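Local coordinates for protein biotin transporter BioY (PDB 4DVE) that binds biotin within the membrane and probably serves as the substrate-capturing S component of an energy-coupling factor (ECF) ABC transporter, at residues Gln51-Met56 against Cys174-Leu179; Gly139-Asp144 against Val168-Asp173; Leu96-Gly101 against Phe153-Pro158; Phe29-Gly34 against Leu82-Gly87. All coordinates share one frame; numbering follows the deposited sequence.

Biotin is bound in BioY, a protein of six helices, and all four contacts contribute a residue that meets it, interaction 4 through Leu85. Interactions 1 and 2 lie side by side, their centres 9 Å apart; both use helix 170-189, and they join around the ureido ring through Asn52 and Asp173. Interaction 3 lies about 17 Å, centre to centre, from interaction 2, shares helix 128-155 with it, and meets the carboxylate of biotin. Interaction 4, 15 Å from interaction 1, packs helix 13-33 against the loop before helix 100-119. Along the chain, 2 and 3 both fall inside the span closed by 1, which 4 crosses, so one pocket is assembled from widely separated segments.

Interaction 1. Residues Gln51-Met56 against Cys174-Leu179; sequences QNMGIM and CIKAIL. With BTN (biotin), chain D.
Met53 and Lys176 bring their CA atoms to 5.4 Å where the short helical segments 52-56 and 174-179 run side by side, their axes 9.3 Å apart and inclined at 39°. The polar centre of the contact is the tip of Lys176, which donates a hydrogen bond from NZ to Asn52 OD1 at 2.9 Å. The ammonium lies in the plane of the amide, on a lone pair, at a C=O...N angle of 116°. Asn52 reaches this position with CG lodged between its backbone N and carbonyl carbon (chi1 62°), which carries the amide across the lysine chain at about a right angle. The same NZ makes a weaker bond to the ureido oxygen O3 of biotin, also 2.9 Å away, besides a salt bridge with Asp173 and a bond to the carbonyl of Ile49. Beneath the charge the packing is apolar. Met53 and Met56 are both selenomethionine: the methyl CE of Met56 sits 3.8 Å from CB of Lys176, and its SE lies 3.7 Å from the backbone N of Ala177. Met53 turns its SE the other way, to 4.2 Å from CB of Leu179. With an alanine at Asn52, Lys176 NZ would lose one of its oxygen partners, and the ammonium is likely to be less firmly aimed at biotin. Since ND2 of Asn52 also donates to Asp173, the amide joins both members of the salt bridge, and the buried ammonium, ringed by oxygens, probably stays charged and polarises the ureido carbonyl.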
# COMPACT_ATOMS: atom_id res chain seq x y z
N GLN A 51 -4.20 5.46 5.01
CA GLN A 51 -2.92 4.75 5.15
C GLN A 51 -2.54 3.83 3.97
O GLN A 51 -1.36 3.63 3.67
CB GLN A 51 -2.91 4.01 6.51
CG GLN A 51 -1.67 3.26 6.85
CD GLN A 51 -1.62 2.83 8.32
OE1 GLN A 51 -0.76 3.30 9.09
NE2 GLN A 51 -2.50 1.93 8.70
N ASN A 52 -3.55 3.27 3.28
CA ASN A 52 -3.29 2.46 2.12
C ASN A 52 -2.57 3.21 0.98
O ASN A 52 -1.92 2.59 0.15
CB ASN A 52 -4.53 1.70 1.62
CG ASN A 52 -5.64 2.61 1.17
OD1 ASN A 52 -5.91 3.63 1.82
ND2 ASN A 52 -6.31 2.25 0.07
N MSE A 53 -2.64 4.53 0.96
CA MSE A 53 -1.88 5.30 -0.03
C MSE A 53 -0.37 5.06 0.09
O MSE A 53 0.37 4.99 -0.93
CB MSE A 53 -2.20 6.78 0.13
CG MSE A 53 -1.47 7.60 -0.94
SE MSE A 53 -2.02 9.50 -0.90
CE MSE A 53 -1.08 9.99 0.75
N GLY A 54 0.13 5.01 1.32
CA GLY A 54 1.56 4.80 1.55
C GLY A 54 2.01 3.43 1.05
O GLY A 54 3.15 3.26 0.59
N ILE A 55 1.12 2.45 1.19
CA ILE A 55 1.35 1.11 0.70
C ILE A 55 1.50 1.15 -0.82
O ILE A 55 2.35 0.46 -1.36
CB ILE A 55 0.19 0.14 1.05
CG1 ILE A 55 -0.11 0.13 2.56
CG2 ILE A 55 0.51 -1.27 0.54
CD1 ILE A 55 1.10 -0.17 3.43
N MSE A 56 0.70 1.98 -1.48
CA MSE A 56 0.73 2.11 -2.92
C MSE A 56 2.01 2.72 -3.42
O MSE A 56 2.51 2.34 -4.50
CB MSE A 56 -0.41 3.01 -3.43
CG MSE A 56 -1.75 2.38 -3.24
SE MSE A 56 -3.17 3.58 -3.93
CE MSE A 56 -4.61 3.08 -2.67
N CYS A 174 -9.10 5.73 -5.78
CA CYS A 174 -8.66 6.29 -7.06
C CYS A 174 -7.92 7.60 -6.89
O CYS A 174 -6.87 7.80 -7.55
CB CYS A 174 -9.83 6.48 -8.03
SG CYS A 174 -10.37 4.92 -8.76
N ILE A 175 -8.43 8.47 -6.02
CA ILE A 175 -7.72 9.70 -5.66
C ILE A 175 -6.32 9.36 -5.09
O ILE A 175 -5.34 10.01 -5.47
CB ILE A 175 -8.50 10.56 -4.65
CG1 ILE A 175 -9.75 11.16 -5.30
CG2 ILE A 175 -7.63 11.69 -4.10
CD1 ILE A 175 -10.78 11.56 -4.26
N LYS A 176 -6.25 8.38 -4.20
CA LYS A 176 -4.97 7.95 -3.60
C LYS A 176 -4.02 7.44 -4.66
O LYS A 176 -2.84 7.73 -4.59
CB LYS A 176 -5.13 6.88 -2.52
CG LYS A 176 -5.87 7.35 -1.26
CD LYS A 176 -6.34 6.16 -0.42
CE LYS A 176 -7.68 6.39 0.26
NZ LYS A 176 -8.18 5.16 0.92
N ALA A 177 -4.52 6.65 -5.60
CA ALA A 177 -3.68 6.10 -6.67
C ALA A 177 -3.14 7.21 -7.59
O ALA A 177 -1.98 7.15 -8.02
CB ALA A 177 -4.45 5.05 -7.49
N ILE A 178 -3.99 8.21 -7.89
CA ILE A 178 -3.61 9.34 -8.74
C ILE A 178 -2.53 10.16 -8.03
O ILE A 178 -1.52 10.55 -8.66
CB ILE A 178 -4.76 10.34 -9.04
CG1 ILE A 178 -5.94 9.74 -9.82
CG2 ILE A 178 -4.26 11.54 -9.81
CD1 ILE A 178 -5.61 8.70 -10.85
N LEU A 179 -2.75 10.45 -6.75
CA LEU A 179 -1.77 11.22 -5.98
C LEU A 179 -0.46 10.44 -5.85
O LEU A 179 0.63 11.03 -5.85
CB LEU A 179 -2.30 11.58 -4.58
CG LEU A 179 -3.37 12.67 -4.55
CD1 LEU A 179 -4.08 12.71 -3.19
CD2 LEU A 179 -2.73 14.02 -4.88
C11 BTN D . -6.91 -1.43 9.42
O11 BTN D . -6.27 -0.44 9.83
O12 BTN D . -7.41 -2.22 10.22
C10 BTN D . -7.08 -1.70 7.91
C9 BTN D . -8.21 -0.90 7.27
C8 BTN D . -8.37 -1.27 5.78
C7 BTN D . -9.28 -0.27 5.05
C2 BTN D . -9.43 -0.58 3.57
S1 BTN D . -7.87 -0.32 2.70
C6 BTN D . -8.72 -0.26 1.13
C5 BTN D . -10.10 0.41 1.37
N1 BTN D . -10.02 1.84 1.18
C3 BTN D . -10.23 2.52 2.30
O3 BTN D . -10.23 3.75 2.40
N2 BTN D . -10.47 1.64 3.29
C4 BTN D . -10.47 0.27 2.85

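Interaction 2. Residues Gly139-Asp144 against Val168-Asp173; sequences GVIFVD and VFIPGD. With BTN (biotin), chain D.
Val140, one turn below the acidic part of the contact, sets its CG1 3.5 Å from CB of Asp173, while CG2 lies beside the same CB and the backbone carbonyl. Its CG1 extends away from the backbone N (chi1 180°), toward helix 170-189. The backbone here takes a wider pi-type turn over 139-141. Next in sequence, Ile141 has its CA–CB bond directed away from the other helix, yet its CD1 bends back to 4.4 Å from CD1 of Ile170, which CG1 of Val140 also touches (4.1 Å). Asp144 then closes the contact. Its carboxylate meets that of Asp173 from the opposite direction, the two planes 48° apart, and OD2 of Asp144 lies just 2.6 Å from OD2 of Asp173. On the ligand side, OD1 of Asp144 approaches C6 of the thiophane ring of biotin at 3.1 Å. Asp173 receives the ureido N1 of biotin on OD1 at 3.0 Å, with an N-H...O angle of 160°; the bond from N1 to its other oxygen is weak. That OD1 is further engaged by Lys176 and by the amide of Asn52. Phe169 lays one ring face against the bicycle, C4 of biotin standing 3.6 Å above its centre, and Val168 CG1 covers the opposite face. Thus the ureido group is read by an acid at its N-H and by an aromatic face alongside. Two carboxylate oxygens so close suggest that the pair probably shares a proton, while the salt-bridged Lys176 probably offsets the remaining negative charge.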
# COMPACT_ATOMS: atom_id res chain seq x y z
N GLY A 139 -2.74 -1.84 -6.18
CA GLY A 139 -2.95 -1.10 -4.95
C GLY A 139 -4.41 -0.89 -4.60
O GLY A 139 -4.72 -0.62 -3.47
N VAL A 140 -5.31 -0.97 -5.59
CA VAL A 140 -6.72 -0.70 -5.36
C VAL A 140 -7.57 -1.96 -5.59
O VAL A 140 -8.15 -2.47 -4.63
CB VAL A 140 -7.24 0.49 -6.18
CG1 VAL A 140 -8.74 0.71 -5.90
CG2 VAL A 140 -6.40 1.74 -5.87
N ILE A 141 -7.60 -2.49 -6.81
CA ILE A 141 -8.47 -3.61 -7.15
C ILE A 141 -8.11 -4.92 -6.41
O ILE A 141 -8.98 -5.55 -5.78
CB ILE A 141 -8.57 -3.88 -8.67
CG1 ILE A 141 -9.01 -2.60 -9.44
CG2 ILE A 141 -9.55 -5.02 -8.91
CD1 ILE A 141 -10.33 -1.96 -8.98
N PHE A 142 -6.83 -5.31 -6.50
CA PHE A 142 -6.29 -6.48 -5.78
C PHE A 142 -6.56 -6.37 -4.27
O PHE A 142 -7.15 -7.26 -3.68
CB PHE A 142 -4.77 -6.61 -6.02
CG PHE A 142 -4.09 -7.64 -5.15
CD1 PHE A 142 -4.35 -9.01 -5.33
CD2 PHE A 142 -3.20 -7.26 -4.17
CE1 PHE A 142 -3.71 -9.96 -4.55
CE2 PHE A 142 -2.57 -8.19 -3.38
CZ PHE A 142 -2.81 -9.54 -3.56
N VAL A 143 -6.15 -5.26 -3.67
CA VAL A 143 -6.36 -5.03 -2.24
C VAL A 143 -7.84 -5.10 -1.80
O VAL A 143 -8.17 -5.85 -0.85
CB VAL A 143 -5.71 -3.71 -1.79
CG1 VAL A 143 -6.13 -3.30 -0.37
CG2 VAL A 143 -4.17 -3.81 -1.94
N ASP A 144 -8.72 -4.39 -2.51
CA ASP A 144 -10.12 -4.29 -2.14
C ASP A 144 -10.87 -5.62 -2.39
O ASP A 144 -11.72 -6.01 -1.60
CB ASP A 144 -10.81 -3.09 -2.82
CG ASP A 144 -10.21 -1.71 -2.40
OD1 ASP A 144 -9.25 -1.68 -1.60
OD2 ASP A 144 -10.65 -0.65 -2.94
N VAL A 168 -17.85 1.67 -2.11
CA VAL A 168 -17.66 2.86 -1.28
C VAL A 168 -16.20 3.33 -1.18
O VAL A 168 -15.97 4.52 -1.00
CB VAL A 168 -18.23 2.69 0.16
CG1 VAL A 168 -17.26 1.92 1.08
CG2 VAL A 168 -18.56 4.02 0.78
N PHE A 169 -15.24 2.39 -1.28
CA PHE A 169 -13.81 2.71 -1.18
C PHE A 169 -13.19 3.22 -2.47
O PHE A 169 -12.10 3.80 -2.43
CB PHE A 169 -13.00 1.53 -0.66
CG PHE A 169 -13.44 1.06 0.69
CD1 PHE A 169 -13.57 1.97 1.75
CD2 PHE A 169 -13.78 -0.26 0.90
CE1 PHE A 169 -14.05 1.56 2.99
CE2 PHE A 169 -14.24 -0.68 2.13
CZ PHE A 169 -14.39 0.23 3.18
N ILE A 170 -13.87 3.02 -3.60
CA ILE A 170 -13.28 3.24 -4.91
C ILE A 170 -12.91 4.72 -5.20
O ILE A 170 -11.82 4.99 -5.67
CB ILE A 170 -14.16 2.66 -6.05
CG1 ILE A 170 -14.16 1.12 -5.99
CG2 ILE A 170 -13.71 3.17 -7.45
CD1 ILE A 170 -12.81 0.44 -6.19
N PRO A 171 -13.82 5.66 -4.92
CA PRO A 171 -13.50 7.07 -5.20
C PRO A 171 -12.27 7.58 -4.45
O PRO A 171 -11.38 8.23 -5.05
CB PRO A 171 -14.75 7.84 -4.75
CG PRO A 171 -15.81 6.82 -4.57
CD PRO A 171 -15.20 5.47 -4.43
N GLY A 172 -12.22 7.28 -3.15
CA GLY A 172 -11.09 7.63 -2.30
C GLY A 172 -9.82 6.87 -2.73
O GLY A 172 -8.74 7.45 -2.77
N ASP A 173 -9.97 5.60 -3.08
CA ASP A 173 -8.81 4.80 -3.52
C ASP A 173 -8.23 5.27 -4.87
O ASP A 173 -6.99 5.25 -5.05
CB ASP A 173 -9.09 3.30 -3.51
CG ASP A 173 -9.22 2.73 -2.08
OD1 ASP A 173 -8.93 3.46 -1.10
OD2 ASP A 173 -9.66 1.55 -1.92
C11 BTN D . -6.91 -1.43 9.42
O11 BTN D . -6.27 -0.44 9.83
O12 BTN D . -7.41 -2.22 10.22
C10 BTN D . -7.08 -1.70 7.91
C9 BTN D . -8.21 -0.90 7.27
C8 BTN D . -8.37 -1.27 5.78
C7 BTN D . -9.28 -0.27 5.05
C2 BTN D . -9.43 -0.58 3.57
S1 BTN D . -7.87 -0.32 2.70
C6 BTN D . -8.72 -0.26 1.13
C5 BTN D . -10.10 0.41 1.37
N1 BTN D . -10.02 1.84 1.18
C3 BTN D . -10.23 2.52 2.30
O3 BTN D . -10.23 3.75 2.40
N2 BTN D . -10.47 1.64 3.29
C4 BTN D . -10.47 0.27 2.85

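Interaction 3. Residues Leu96-Gly101 against Phe153-Pro158; sequences LGPSGG and FQSNIP. With BTN (biotin), chain D.
Gln154 folds its side chain over the turn at Gly97 and Pro98, and the close part of the contact is confined to this patch. CG of Gln154 rests 3.5 Å from the carbonyl O of Gly97, and its CD lies 3.4 Å from N of Pro98. The side chain crosses the proline ring at a slant and gets there through a first torsion of 92°, between the usual staggered values, and a bend at the second. The placing of the amide end as a whole is doubtful, because NE2 is modelled only 2.3 Å from OG of Ser155, so its close approach to Pro98 carries little weight. Outward, the fit slackens: OG of Ser155 stands 4.0 Å from CB of Pro98, and the Leu96 side chain projects into exposed surroundings. No hydrogen bond spans the two segments, though Trp150, one turn earlier on helix 128-155, donates to the Gly97 carbonyl. A serine in place of Gln154 would take away the cover over Pro98 and the Gly97 carbonyl, and a gap would probably open between turn and helix. On the inner side of the turn Ser99 points away from Gln154, toward the ligand: its OG donates to carboxylate O12 of biotin at 2.6 Å and also pairs with Arg103. The arrangement is a type I beta turn, Gly97 to Gly100, closed by a bond from Gly100 N to Gly97 O, leading into helix 100-119 with Ser99 at the N-cap position, where its hydroxyl serves the carboxylate end of the biotin pocket and makes no capping bond.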
# COMPACT_ATOMS: atom_id res chain seq x y z
N LEU A 96 -6.93 -10.88 12.37
CA LEU A 96 -7.98 -11.85 12.09
C LEU A 96 -9.34 -11.17 12.02
O LEU A 96 -10.35 -11.85 11.83
CB LEU A 96 -8.04 -12.96 13.15
CG LEU A 96 -6.86 -13.92 13.17
CD1 LEU A 96 -7.03 -14.96 14.29
CD2 LEU A 96 -6.70 -14.58 11.81
N GLY A 97 -9.39 -9.85 12.20
CA GLY A 97 -10.65 -9.13 12.22
C GLY A 97 -11.15 -8.79 10.82
O GLY A 97 -10.61 -9.26 9.81
N PRO A 98 -12.16 -7.91 10.75
CA PRO A 98 -12.86 -7.62 9.48
C PRO A 98 -11.96 -7.03 8.38
O PRO A 98 -12.20 -7.30 7.21
CB PRO A 98 -13.96 -6.64 9.86
CG PRO A 98 -13.94 -6.55 11.36
CD PRO A 98 -12.77 -7.27 11.93
N SER A 99 -10.93 -6.27 8.76
CA SER A 99 -10.06 -5.62 7.81
C SER A 99 -8.75 -6.40 7.55
O SER A 99 -7.85 -5.90 6.87
CB SER A 99 -9.76 -4.19 8.29
OG SER A 99 -8.83 -4.19 9.38
N GLY A 100 -8.67 -7.64 8.05
CA GLY A 100 -7.45 -8.46 7.92
C GLY A 100 -7.00 -8.70 6.48
O GLY A 100 -5.81 -8.67 6.17
N GLY A 101 -7.97 -8.94 5.61
CA GLY A 101 -7.71 -9.23 4.21
C GLY A 101 -7.00 -8.09 3.48
O GLY A 101 -6.07 -8.34 2.71
N PHE A 153 -16.01 -13.79 4.70
CA PHE A 153 -15.77 -14.96 5.54
C PHE A 153 -15.72 -14.59 7.00
O PHE A 153 -16.36 -15.23 7.80
CB PHE A 153 -14.50 -15.71 5.12
CG PHE A 153 -14.70 -16.62 3.93
CD1 PHE A 153 -15.27 -17.88 4.10
CD2 PHE A 153 -14.32 -16.23 2.66
CE1 PHE A 153 -15.46 -18.72 3.01
CE2 PHE A 153 -14.50 -17.06 1.56
CZ PHE A 153 -15.07 -18.31 1.74
N GLN A 154 -14.99 -13.57 7.41
CA GLN A 154 -14.84 -13.39 8.86
C GLN A 154 -16.04 -12.73 9.54
O GLN A 154 -16.25 -12.94 10.72
CB GLN A 154 -13.49 -12.77 9.27
CG GLN A 154 -13.42 -11.29 9.40
CD GLN A 154 -14.13 -10.71 10.61
OE1 GLN A 154 -13.89 -11.06 11.76
NE2 GLN A 154 -14.95 -9.77 10.34
N SER A 155 -16.82 -11.93 8.83
CA SER A 155 -17.99 -11.32 9.42
C SER A 155 -19.27 -12.06 9.04
O SER A 155 -20.34 -11.64 9.41
CB SER A 155 -18.10 -9.86 9.00
OG SER A 155 -17.05 -9.16 9.63
N ASN A 156 -19.14 -13.15 8.31
CA ASN A 156 -20.26 -13.98 7.89
C ASN A 156 -21.31 -13.12 7.21
O ASN A 156 -22.47 -13.07 7.63
CB ASN A 156 -20.85 -14.75 9.07
CG ASN A 156 -22.02 -15.64 8.65
OD1 ASN A 156 -22.05 -16.11 7.52
ND2 ASN A 156 -22.98 -15.85 9.56
N ILE A 157 -20.89 -12.41 6.17
CA ILE A 157 -21.84 -11.71 5.34
C ILE A 157 -21.72 -12.18 3.90
O ILE A 157 -20.64 -12.60 3.48
CB ILE A 157 -21.70 -10.18 5.46
CG1 ILE A 157 -20.41 -9.68 4.89
CG2 ILE A 157 -21.80 -9.72 6.92
CD1 ILE A 157 -20.58 -8.30 4.33
N PRO A 158 -22.82 -12.11 3.14
CA PRO A 158 -22.77 -12.61 1.76
C PRO A 158 -21.69 -11.91 0.93
O PRO A 158 -21.46 -10.71 1.07
CB PRO A 158 -24.19 -12.35 1.21
CG PRO A 158 -25.05 -12.20 2.42
CD PRO A 158 -24.15 -11.56 3.46
C11 BTN D . -6.91 -1.43 9.42
O11 BTN D . -6.27 -0.44 9.83
O12 BTN D . -7.41 -2.22 10.22
C10 BTN D . -7.08 -1.70 7.91
C9 BTN D . -8.21 -0.90 7.27
C8 BTN D . -8.37 -1.27 5.78
C7 BTN D . -9.28 -0.27 5.05
C2 BTN D . -9.43 -0.58 3.57
S1 BTN D . -7.87 -0.32 2.70
C6 BTN D . -8.72 -0.26 1.13
C5 BTN D . -10.10 0.41 1.37
N1 BTN D . -10.02 1.84 1.18
C3 BTN D . -10.23 2.52 2.30
O3 BTN D . -10.23 3.75 2.40
N2 BTN D . -10.47 1.64 3.29
C4 BTN D . -10.47 0.27 2.85

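Interaction 4. Residues Phe29-Gly34 against Leu82-Gly87; sequences FIIILG and LPVLTG. With BNG (nonyl beta-D-glucopyranoside), chain G; BNG (nonyl beta-D-glucopyranoside), chain E.
Gly34 O is gripped twice by the loop 82-87: Gly87 N donates a hydrogen bond to it at 3.2 Å, nearly along the C=O axis (165° at the oxygen), and CA of Thr86 brings a C-H to it at 3.4 Å. The loop around this grip contains an inverse gamma turn centred on Pro83 and a classic beta bulge in which Val84 and Leu85 both face Asn89; it packs against the last part of helix 13-33. Two waters bridge the segments. One molecule donates to Leu33 O at 2.9 Å and lies 2.8 Å from OG1 of Thr86. A second bridges Ile31 O, 2.6 Å away, and Val84 O, although more acceptors surround it than its two protons can serve. Gly34 lets the backbones come this close: a CB there would run up tightly against the Val84 carbonyl. Positive phi at Gly87 likewise suits a residue without a side chain. The apolar part of the contact is small. CB of Val84 lies 4.1 Å from CG1 of Ile31, the two side chains meeting at a slant, and Phe74 of helix 52-80 also touches Val84. Leu85 leaves the interface and reaches biotin, so the backbone held by Gly34 also supplies one wall residue of the pocket. On what is probably the lipid-facing side, Ile31 has CG1 opposite its carbonyl carbon (chi1 -66°), and its terminal CD1 meets C5' of a nonyl glucoside tail at 3.7 Å.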
# COMPACT_ATOMS: atom_id res chain seq x y z
N PHE A 29 6.45 6.99 7.02
CA PHE A 29 5.40 7.72 6.29
C PHE A 29 4.05 6.99 6.34
O PHE A 29 2.99 7.59 6.58
CB PHE A 29 5.83 7.95 4.84
CG PHE A 29 4.89 8.80 4.06
CD1 PHE A 29 4.85 10.16 4.26
CD2 PHE A 29 4.02 8.23 3.15
CE1 PHE A 29 3.96 10.96 3.55
CE2 PHE A 29 3.13 9.02 2.43
CZ PHE A 29 3.09 10.38 2.64
N ILE A 30 4.11 5.68 6.15
CA ILE A 30 2.93 4.85 6.24
C ILE A 30 2.30 4.95 7.64
O ILE A 30 1.05 5.05 7.81
CB ILE A 30 3.25 3.39 5.89
CG1 ILE A 30 3.66 3.26 4.41
CG2 ILE A 30 2.04 2.50 6.19
CD1 ILE A 30 4.45 1.98 4.09
N ILE A 31 3.16 4.92 8.66
CA ILE A 31 2.74 5.08 10.06
C ILE A 31 2.10 6.45 10.30
O ILE A 31 1.02 6.53 10.89
CB ILE A 31 3.92 4.85 11.05
CG1 ILE A 31 4.38 3.38 11.00
CG2 ILE A 31 3.51 5.24 12.48
CD1 ILE A 31 5.68 3.09 11.73
N ILE A 32 2.73 7.52 9.81
CA ILE A 32 2.19 8.89 9.95
C ILE A 32 0.78 9.02 9.32
O ILE A 32 -0.10 9.64 9.90
CB ILE A 32 3.18 9.94 9.38
CG1 ILE A 32 4.42 10.04 10.30
CG2 ILE A 32 2.54 11.33 9.24
CD1 ILE A 32 5.62 10.72 9.65
N LEU A 33 0.56 8.42 8.15
CA LEU A 33 -0.77 8.42 7.52
C LEU A 33 -1.85 7.79 8.41
O LEU A 33 -3.00 8.19 8.37
CB LEU A 33 -0.72 7.73 6.16
CG LEU A 33 0.11 8.39 5.03
CD1 LEU A 33 0.10 7.47 3.82
CD2 LEU A 33 -0.38 9.78 4.67
N GLY A 34 -1.46 6.81 9.20
CA GLY A 34 -2.34 6.20 10.18
C GLY A 34 -2.75 7.09 11.35
O GLY A 34 -3.64 6.70 12.11
N LEU A 82 2.54 -2.64 18.29
CA LEU A 82 2.58 -1.18 18.28
C LEU A 82 1.34 -0.65 17.58
O LEU A 82 0.88 -1.23 16.58
CB LEU A 82 3.85 -0.63 17.63
CG LEU A 82 5.17 -0.81 18.37
CD1 LEU A 82 6.25 -0.09 17.57
CD2 LEU A 82 5.13 -0.29 19.82
N PRO A 83 0.78 0.45 18.09
CA PRO A 83 -0.49 0.94 17.57
C PRO A 83 -0.30 1.81 16.31
O PRO A 83 -0.58 3.01 16.31
CB PRO A 83 -1.08 1.73 18.75
CG PRO A 83 0.11 2.20 19.52
CD PRO A 83 1.18 1.15 19.33
N VAL A 84 0.19 1.19 15.26
CA VAL A 84 0.59 1.90 14.04
C VAL A 84 -0.46 1.85 12.93
O VAL A 84 -0.31 2.49 11.89
CB VAL A 84 1.91 1.34 13.51
CG1 VAL A 84 3.04 1.58 14.53
CG2 VAL A 84 1.76 -0.12 13.13
N LEU A 85 -1.53 1.09 13.13
CA LEU A 85 -2.63 1.07 12.16
C LEU A 85 -3.53 2.25 12.46
O LEU A 85 -3.53 2.76 13.59
CB LEU A 85 -3.44 -0.23 12.26
CG LEU A 85 -2.63 -1.51 12.00
CD1 LEU A 85 -3.46 -2.76 12.32
CD2 LEU A 85 -2.09 -1.53 10.57
N THR A 86 -4.30 2.66 11.46
CA THR A 86 -5.25 3.78 11.57
C THR A 86 -6.03 3.85 12.90
O THR A 86 -6.62 2.87 13.36
CB THR A 86 -6.24 3.74 10.39
OG1 THR A 86 -5.51 3.92 9.16
CG2 THR A 86 -7.32 4.83 10.56
N GLY A 87 -6.00 5.03 13.54
CA GLY A 87 -6.66 5.23 14.82
C GLY A 87 -5.93 4.65 16.04
O GLY A 87 -6.54 4.51 17.08
C1 BNG G . -1.62 -0.20 22.70
C2 BNG G . -2.78 0.78 22.76
C3 BNG G . -4.10 0.09 22.43
C4 BNG G . -3.98 -0.73 21.15
C5 BNG G . -2.74 -1.62 21.18
C6 BNG G . -2.58 -2.38 19.87
C1' BNG G . 0.66 -0.37 23.31
C2' BNG G . 2.00 0.28 23.02
C3' BNG G . 1.88 1.80 23.00
C4' BNG G . 3.25 2.45 23.18
C5' BNG G . 3.17 3.95 22.91
C6' BNG G . 3.23 4.24 21.41
C7' BNG G . 2.50 5.53 21.07
C8' BNG G . 1.86 6.14 22.31
C9' BNG G . 2.91 6.39 23.38
O1 BNG G . -0.40 0.50 22.92
O2 BNG G . -2.86 1.35 24.07
O3 BNG G . -5.13 1.07 22.27
O4 BNG G . -5.15 -1.55 20.99
O5 BNG G . -1.59 -0.82 21.41
O6 BNG G . -1.62 -3.43 20.05
C1 BNG E . 12.75 0.09 9.08
C2 BNG E . 12.97 -0.06 7.58
C3 BNG E . 13.94 -1.20 7.28
C4 BNG E . 15.20 -1.09 8.14
C5 BNG E . 14.84 -0.88 9.60
C6 BNG E . 16.09 -0.69 10.45
C1' BNG E . 11.76 1.46 10.73
C2' BNG E . 11.33 2.91 10.94
C3' BNG E . 10.30 3.01 12.06
C4' BNG E . 9.70 4.41 12.12
C5' BNG E . 8.74 4.54 13.30
C6' BNG E . 7.95 5.85 13.22
C7' BNG E . 7.23 6.12 14.53
C8' BNG E . 6.25 7.28 14.38
C9' BNG E . 6.94 8.51 13.82
O1 BNG E . 11.92 1.22 9.33
O2 BNG E . 11.72 -0.31 6.93
O3 BNG E . 14.30 -1.16 5.89
O4 BNG E . 15.97 -2.28 8.00
O5 BNG E . 14.00 0.27 9.73
O6 BNG E . 15.74 -0.09 11.70
O HOH W 1 -0.38 5.25 12.66
O HOH W 2 -5.12 6.31 7.80